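Side-chain contact in glycine cleavage system H protein 1 (Mycobacterium marinum, PDB 3TZU), which probably shuttles the methylamine group of glycine from the P protein to the T protein of the glycine cleavage system on a covalently bound lipoyl cofactor: residues A[38-41]-A[42-46]. Residues are numbered along the deposited sequence; the frame is centred on the assembly and turned at random.
Sequences VGIT and SVAVE
Thr41 and Ala44 meet in an N-cap, where strand 36-40 of the lipoyl-binding domain runs through a single residue into helix 42-48. The threonine stands at the N-cap position, and its OG1 accepts from Ala44 N at 3.1 Å, with an N-H...O angle of 147°. A chi1 of 67° sets that hydroxyl between the residue's own N and carbonyl carbon and turns it over the first turn of the helix. OG1 also shares a hydrogen bond with Tyr130 OH, so this hydroxyl of a buried residue links the start of the helix to helix 127-133.

The backbone carbonyl of the same residue begins the helical pattern. Thr41 O receives Val45 N at 3.1 Å in a fairly straight bond (161°), the donor tilted out of the carbonyl plane, and takes a second, weak bond from Ala44 N. Ser42 OG, on the first turn, hydrogen-bonds to Tyr108 OH.

Beside the cap, apolar side chains of strand 36-40 and helix 42-48 pack together. Ile40 CB faces the methyl of Ala44 at 4.1 Å. Farther out, the isoleucine extends through CG1 to CD1 and crosses the Val45 side chain at about a right angle. Helix 101-105 adjoins this pair, with Ile103 against Ile40 and Ala104 against Val45. Of the two valine methyls, CG2, anti to its carbonyl carbon, does the touching: it lies 3.9 Å from Ile40 CD1 and 3.4 Å from Thr41 O.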
loop_
_atom_site.group_PDB
_atom_site.type_symbol
_atom_site.label_atom_id
_atom_site.label_comp_id
_atom_site.label_asym_id
_atom_site.label_seq_id
_atom_site.Cartn_x
_atom_site.Cartn_y
_atom_site.Cartn_z
ATOM N N VAL A 38 -16.435 2.707 -9.336
ATOM C CA VAL A 38 -15.027 2.426 -9.182
ATOM C C VAL A 38 -14.737 2.505 -7.695
ATOM O O VAL A 38 -15.384 3.311 -7.004
ATOM C CB VAL A 38 -14.142 3.491 -9.854
ATOM C CG1 VAL A 38 -12.657 3.271 -9.482
ATOM C CG2 VAL A 38 -14.363 3.529 -11.350
ATOM N N GLY A 39 -13.788 1.688 -7.220
ATOM C CA GLY A 39 -13.337 1.722 -5.830
ATOM C C GLY A 39 -11.942 1.145 -5.645
ATOM O O GLY A 39 -11.242 0.839 -6.622
ATOM N N ILE A 40 -11.528 0.989 -4.388
ATOM C CA ILE A 40 -10.209 0.395 -4.083
ATOM C C ILE A 40 -10.391 -1.045 -3.594
ATOM O O ILE A 40 -11.442 -1.411 -3.100
ATOM C CB ILE A 40 -9.385 1.225 -3.106
ATOM C CG1 ILE A 40 -10.022 1.295 -1.710
ATOM C CG2 ILE A 40 -9.152 2.640 -3.644
ATOM C CD1 ILE A 40 -9.068 1.821 -0.647
ATOM N N THR A 41 -9.378 -1.868 -3.771
ATOM C CA THR A 41 -9.468 -3.272 -3.395
ATOM C C THR A 41 -9.195 -3.485 -1.902
ATOM O O THR A 41 -8.794 -2.562 -1.166
ATOM C CB THR A 41 -8.468 -4.111 -4.194
ATOM O OG1 THR A 41 -7.141 -3.745 -3.784
ATOM C CG2 THR A 41 -8.664 -3.875 -5.749
ATOM N N SER A 42 -9.462 -4.706 -1.455
ATOM C CA SER A 42 -9.197 -5.101 -0.111
ATOM C C SER A 42 -7.707 -5.080 0.140
ATOM O O SER A 42 -7.281 -4.836 1.250
ATOM C CB SER A 42 -9.743 -6.510 0.151
ATOM O OG SER A 42 -9.425 -7.364 -0.934
ATOM N N VAL A 43 -6.919 -5.349 -0.883
ATOM C CA VAL A 43 -5.482 -5.324 -0.763
ATOM C C VAL A 43 -5.045 -3.894 -0.544
ATOM O O VAL A 43 -4.147 -3.641 0.227
ATOM C CB VAL A 43 -4.806 -5.904 -2.026
ATOM C CG1 VAL A 43 -3.280 -5.743 -1.938
ATOM C CG2 VAL A 43 -5.213 -7.374 -2.220
ATOM N N ALA A 44 -5.706 -2.931 -1.175
ATOM C CA ALA A 44 -5.279 -1.540 -0.966
ATOM C C ALA A 44 -5.581 -1.123 0.480
ATOM O O ALA A 44 -4.756 -0.497 1.152
ATOM C CB ALA A 44 -5.893 -0.617 -1.960
ATOM N N VAL A 45 -6.745 -1.531 0.971
ATOM C CA VAL A 45 -7.151 -1.241 2.317
ATOM C C VAL A 45 -6.064 -1.743 3.282
ATOM O O VAL A 45 -5.603 -0.995 4.133
ATOM C CB VAL A 45 -8.523 -1.895 2.620
ATOM C CG1 VAL A 45 -8.821 -1.877 4.114
ATOM C CG2 VAL A 45 -9.616 -1.182 1.801
ATOM N N GLU A 46 -5.637 -2.995 3.125
ATOM C CA GLU A 46 -4.637 -3.545 4.059
ATOM C C GLU A 46 -3.271 -2.898 3.868
ATOM O O GLU A 46 -2.548 -2.693 4.844
ATOM C CB GLU A 46 -4.570 -5.069 3.998
ATOM C CG GLU A 46 -5.174 -5.730 5.235
ATOM C CD GLU A 46 -4.226 -5.759 6.428
ATOM O OE1 GLU A 46 -4.713 -5.995 7.550
ATOM O OE2 GLU A 46 -2.995 -5.569 6.257
#